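Local coordinates for structural protein (unclassified Rudivirus, PDB 6WQ0) that self-assembles into a helical, filamentous nucleocapsid, wrapping around the viral DNA and maintaining it in the A-form, at residues Asn48-Phe52 with Ala84-Asn88. Numbering follows the deposited sequence.
Sequences NVPKF and ARALN. With nucleotides of chain A; nucleotides of chain B.
Lys-51 and Asn-88 are joined by a hydrogen bond from NZ of the lysine to OD1 of the asparagine at 3.0 Å, the donor approaching from a direction tilted 27° away from the carbonyl plane. Beyond CG the lysine chain is extended, which carries NZ across to helix 71-89. On the other branch of the same amide, Asn-88 ND2 gives a weak, long hydrogen bond to OD1 of Asn-48, 3.5 Å away, with the two amide planes turned 76° against each other. Having one partner on each branch is consistent with one orientation of the Asn-88 amide, though the ND2 bond is weak; Asn-48 is held in turn through its ND2, which bonds Asn-44 O one turn earlier in helix 27-48, the helix that Asn-48 ends.

Beside this polar cluster lies Phe-52, whose CE2 rests 3.9 Å from the CB of Ala-84. The ring reaches the DNA as well: C5' of DT146 of chain A covers one face, toward the rim, 3.5 Å from CE1. Asn-88 ND2 lies at the ring's edge.

Arg-85 points its extended chain away from helix 50-64 and across to the second strand, where NH2 and NH1 both make weak hydrogen bonds to OP2 of DA150 of chain B, NH2 at 3.0 Å. Its aliphatic part runs alongside the phosphate of DA145 of chain A. Helices 50-64 and 71-89 thus present an aromatic ring to the backbone of one strand and an arginine to a phosphate of the other, consistent with the desolvation and phosphate coordination by which this all-helical rudivirus coat protein keeps its DNA in the A-form.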
ATOM      1  N   ASN C  48      13.295 -23.383  70.621  1.00 17.56           N
ATOM      2  CA  ASN C  48      13.281 -24.670  71.307  1.00 17.56           C
ATOM      3  C   ASN C  48      14.540 -25.515  71.163  1.00 17.56           C
ATOM      4  O   ASN C  48      14.887 -26.220  72.109  1.00 17.56           O
ATOM      5  CB  ASN C  48      12.080 -25.496  70.843  1.00 17.56           C
ATOM      6  CG  ASN C  48      10.783 -24.952  71.365  1.00 17.56           C
ATOM      7  OD1 ASN C  48      10.521 -25.000  72.562  1.00 17.56           O
ATOM      8  ND2 ASN C  48       9.960 -24.420  70.473  1.00 17.56           N
ATOM      9  N   VAL C  49      15.227 -25.493  70.027  1.00 17.42           N
ATOM     10  CA  VAL C  49      16.286 -26.476  69.780  1.00 17.42           C
ATOM     11  C   VAL C  49      17.532 -26.294  70.654  1.00 17.42           C
ATOM     12  O   VAL C  49      18.156 -27.306  71.017  1.00 17.42           O
ATOM     13  CB  VAL C  49      16.652 -26.496  68.286  1.00 17.42           C
ATOM     14  CG1 VAL C  49      17.738 -27.511  68.004  1.00 17.42           C
ATOM     15  CG2 VAL C  49      15.425 -26.827  67.473  1.00 17.42           C
ATOM     16  N   PRO C  50      17.950 -25.068  71.021  1.00 17.98           N
ATOM     17  CA  PRO C  50      19.140 -24.943  71.890  1.00 17.98           C
ATOM     18  C   PRO C  50      19.097 -25.770  73.168  1.00 17.98           C
ATOM     19  O   PRO C  50      20.125 -26.336  73.574  1.00 17.98           O
ATOM     20  CB  PRO C  50      19.169 -23.442  72.194  1.00 17.98           C
ATOM     21  CG  PRO C  50      18.587 -22.820  71.017  1.00 17.98           C
ATOM     22  CD  PRO C  50      17.555 -23.754  70.481  1.00 17.98           C
ATOM     23  N   LYS C  51      17.930 -25.862  73.810  1.00 19.05           N
ATOM     24  CA  LYS C  51      17.793 -26.631  75.039  1.00 19.05           C
ATOM     25  C   LYS C  51      18.074 -28.108  74.836  1.00 19.05           C
ATOM     26  O   LYS C  51      18.338 -28.817  75.810  1.00 19.05           O
ATOM     27  CB  LYS C  51      16.388 -26.467  75.613  1.00 19.05           C
ATOM     28  CG  LYS C  51      15.877 -25.047  75.633  1.00 19.05           C
ATOM     29  CD  LYS C  51      14.402 -25.011  75.978  1.00 19.05           C
ATOM     30  CE  LYS C  51      13.854 -23.609  75.845  1.00 19.05           C
ATOM     31  NZ  LYS C  51      12.374 -23.577  75.897  1.00 19.05           N
ATOM     32  N   PHE C  52      18.004 -28.591  73.602  1.00 18.47           N
ATOM     33  CA  PHE C  52      18.254 -29.989  73.299  1.00 18.47           C
ATOM     34  C   PHE C  52      19.637 -30.228  72.717  1.00 18.47           C
ATOM     35  O   PHE C  52      20.235 -31.275  72.980  1.00 18.47           O
ATOM     36  CB  PHE C  52      17.176 -30.510  72.343  1.00 18.47           C
ATOM     37  CG  PHE C  52      15.787 -30.447  72.915  1.00 18.47           C
ATOM     38  CD1 PHE C  52      15.020 -29.310  72.779  1.00 18.47           C
ATOM     39  CD2 PHE C  52      15.259 -31.519  73.605  1.00 18.47           C
ATOM     40  CE1 PHE C  52      13.757 -29.245  73.317  1.00 18.47           C
ATOM     41  CE2 PHE C  52      13.998 -31.457  74.137  1.00 18.47           C
ATOM     42  CZ  PHE C  52      13.248 -30.320  73.993  1.00 18.47           C
ATOM     43  N   ALA C  84      14.501 -34.041  78.982  1.00 19.34           N
ATOM     44  CA  ALA C  84      14.425 -32.626  78.652  1.00 19.34           C
ATOM     45  C   ALA C  84      13.045 -32.265  78.136  1.00 19.34           C
ATOM     46  O   ALA C  84      12.496 -31.222  78.509  1.00 19.34           O
ATOM     47  CB  ALA C  84      15.499 -32.268  77.630  1.00 19.34           C
ATOM     48  N   ARG C  85      12.447 -33.145  77.330  1.00 18.88           N
ATOM     49  CA  ARG C  85      11.089 -32.919  76.857  1.00 18.88           C
ATOM     50  C   ARG C  85      10.161 -32.621  78.023  1.00 18.88           C
ATOM     51  O   ARG C  85       9.489 -31.584  78.046  1.00 18.88           O
ATOM     52  CB  ARG C  85      10.613 -34.136  76.067  1.00 18.88           C
ATOM     53  CG  ARG C  85       9.272 -33.971  75.402  1.00 18.88           C
ATOM     54  CD  ARG C  85       8.911 -35.198  74.613  1.00 18.88           C
ATOM     55  NE  ARG C  85       7.518 -35.203  74.187  1.00 18.88           N
ATOM     56  CZ  ARG C  85       6.623 -36.101  74.580  1.00 18.88           C
ATOM     57  NH1 ARG C  85       6.977 -37.070  75.407  1.00 18.88           N
ATOM     58  NH2 ARG C  85       5.375 -36.031  74.144  1.00 18.88           N
ATOM     59  N   ALA C  86      10.175 -33.484  79.042  1.00 19.68           N
ATOM     60  CA  ALA C  86       9.325 -33.267  80.204  1.00 19.68           C
ATOM     61  C   ALA C  86       9.587 -31.903  80.821  1.00 19.68           C
ATOM     62  O   ALA C  86       8.648 -31.142  81.082  1.00 19.68           O
ATOM     63  CB  ALA C  86       9.543 -34.376  81.228  1.00 19.68           C
ATOM     64  N   LEU C  87      10.857 -31.552  81.009  1.00 20.10           N
ATOM     65  CA  LEU C  87      11.175 -30.276  81.635  1.00 20.10           C
ATOM     66  C   LEU C  87      10.684 -29.114  80.787  1.00 20.10           C
ATOM     67  O   LEU C  87      10.261 -28.084  81.320  1.00 20.10           O
ATOM     68  CB  LEU C  87      12.678 -30.172  81.873  1.00 20.10           C
ATOM     69  CG  LEU C  87      13.184 -28.866  82.478  1.00 20.10           C
ATOM     70  CD1 LEU C  87      12.813 -28.786  83.939  1.00 20.10           C
ATOM     71  CD2 LEU C  87      14.679 -28.740  82.291  1.00 20.10           C
ATOM     72  N   ASN C  88      10.722 -29.261  79.466  1.00 19.76           N
ATOM     73  CA  ASN C  88      10.257 -28.176  78.616  1.00 19.76           C
ATOM     74  C   ASN C  88       8.741 -28.074  78.633  1.00 19.76           C
ATOM     75  O   ASN C  88       8.193 -27.002  78.371  1.00 19.76           O
ATOM     76  CB  ASN C  88      10.764 -28.376  77.190  1.00 19.76           C
ATOM     77  CG  ASN C  88      10.630 -27.135  76.347  1.00 19.76           C
ATOM     78  OD1 ASN C  88      10.936 -26.036  76.792  1.00 19.76           O
ATOM     79  ND2 ASN C  88      10.153 -27.301  75.128  1.00 19.76           N
TER
ATOM     80  P    DA A 145      10.661 -38.471  72.477  1.00 16.44           P
ATOM     81  OP1  DA A 145       9.699 -38.147  73.533  1.00 16.44           O
ATOM     82  OP2  DA A 145      10.192 -39.091  71.232  1.00 16.44           O
ATOM     83  O5'  DA A 145      11.434 -37.146  72.066  1.00 16.44           O
ATOM     84  C5'  DA A 145      11.983 -36.303  73.050  1.00 16.44           C
ATOM     85  C4'  DA A 145      12.928 -35.300  72.424  1.00 16.44           C
ATOM     86  O4'  DA A 145      13.888 -35.999  71.610  1.00 16.44           O
ATOM     87  C3'  DA A 145      12.292 -34.326  71.461  1.00 16.44           C
ATOM     88  O3'  DA A 145      11.699 -33.252  72.153  1.00 16.44           O
ATOM     89  C2'  DA A 145      13.499 -33.869  70.663  1.00 16.44           C
ATOM     90  C1'  DA A 145      14.296 -35.161  70.545  1.00 16.44           C
ATOM     91  N9   DA A 145      14.099 -35.858  69.277  1.00 16.44           N
ATOM     92  C8   DA A 145      13.458 -37.043  69.066  1.00 16.44           C
ATOM     93  N7   DA A 145      13.442 -37.418  67.814  1.00 16.44           N
ATOM     94  C5   DA A 145      14.126 -36.410  67.162  1.00 16.44           C
ATOM     95  C6   DA A 145      14.459 -36.210  65.816  1.00 16.44           C
ATOM     96  N6   DA A 145      14.135 -37.061  64.845  1.00 16.44           N
ATOM     97  N1   DA A 145      15.154 -35.097  65.504  1.00 16.44           N
ATOM     98  C2   DA A 145      15.477 -34.251  66.480  1.00 16.44           C
ATOM     99  N3   DA A 145      15.219 -34.335  67.772  1.00 16.44           N
ATOM    100  C4   DA A 145      14.539 -35.449  68.050  1.00 16.44           C
ATOM    101  P    DT A 146      10.453 -32.477  71.510  1.00 15.19           P
ATOM    102  OP1  DT A 146       9.905 -31.569  72.529  1.00 15.19           O
ATOM    103  OP2  DT A 146       9.585 -33.497  70.911  1.00 15.19           O
ATOM    104  O5'  DT A 146      11.078 -31.628  70.305  1.00 15.19           O
ATOM    105  C5'  DT A 146      11.910 -30.505  70.563  1.00 15.19           C
ATOM    106  C4'  DT A 146      12.405 -29.862  69.274  1.00 15.19           C
ATOM    107  O4'  DT A 146      13.229 -30.790  68.530  1.00 15.19           O
ATOM    108  C3'  DT A 146      11.341 -29.479  68.278  1.00 15.19           C
ATOM    109  O3'  DT A 146      10.706 -28.269  68.648  1.00 15.19           O
ATOM    110  C2'  DT A 146      12.178 -29.307  67.016  1.00 15.19           C
ATOM    111  C1'  DT A 146      13.175 -30.456  67.145  1.00 15.19           C
ATOM    112  N1   DT A 146      12.784 -31.666  66.361  1.00 15.19           N
ATOM    113  C2   DT A 146      13.077 -31.735  65.011  1.00 15.19           C
ATOM    114  O2   DT A 146      13.655 -30.858  64.404  1.00 15.19           O
ATOM    115  N3   DT A 146      12.665 -32.878  64.396  1.00 15.19           N
ATOM    116  C4   DT A 146      11.997 -33.931  64.973  1.00 15.19           C
ATOM    117  O4   DT A 146      11.665 -34.922  64.336  1.00 15.19           O
ATOM    118  C5   DT A 146      11.720 -33.791  66.382  1.00 15.19           C
ATOM    119  C7   DT A 146      11.000 -34.875  67.122  1.00 15.19           C
ATOM    120  C6   DT A 146      12.121 -32.680  66.995  1.00 15.19           C
TER
ATOM    121  P    DA B 150       4.361 -40.256  74.760  1.00 18.51           P
ATOM    122  OP1  DA B 150       5.490 -41.048  75.263  1.00 18.51           O
ATOM    123  OP2  DA B 150       4.604 -38.945  74.144  1.00 18.51           O
ATOM    124  O5'  DA B 150       3.552 -41.132  73.704  1.00 18.51           O
ATOM    125  C5'  DA B 150       3.231 -42.482  73.996  1.00 18.51           C
ATOM    126  C4'  DA B 150       2.121 -42.985  73.095  1.00 18.51           C
ATOM    127  O4'  DA B 150       0.970 -42.126  73.204  1.00 18.51           O
ATOM    128  C3'  DA B 150       2.410 -42.955  71.616  1.00 18.51           C
ATOM    129  O3'  DA B 150       3.239 -44.012  71.243  1.00 18.51           O
ATOM    130  C2'  DA B 150       1.006 -43.131  71.071  1.00 18.51           C
ATOM    131  C1'  DA B 150       0.225 -42.217  72.004  1.00 18.51           C
ATOM    132  N9   DA B 150       0.041 -40.891  71.450  1.00 18.51           N
ATOM    133  C8   DA B 150       0.785 -39.775  71.687  1.00 18.51           C
ATOM    134  N7   DA B 150       0.384 -38.725  71.019  1.00 18.51           N
ATOM    135  C5   DA B 150      -0.701 -39.191  70.303  1.00 18.51           C
ATOM    136  C6   DA B 150      -1.580 -38.573  69.405  1.00 18.51           C
ATOM    137  N6   DA B 150      -1.498 -37.288  69.066  1.00 18.51           N
ATOM    138  N1   DA B 150      -2.550 -39.331  68.859  1.00 18.51           N
ATOM    139  C2   DA B 150      -2.639 -40.610  69.210  1.00 18.51           C
ATOM    140  N3   DA B 150      -1.871 -41.299  70.034  1.00 18.51           N
ATOM    141  C4   DA B 150      -0.916 -40.522  70.554  1.00 18.51           C
TER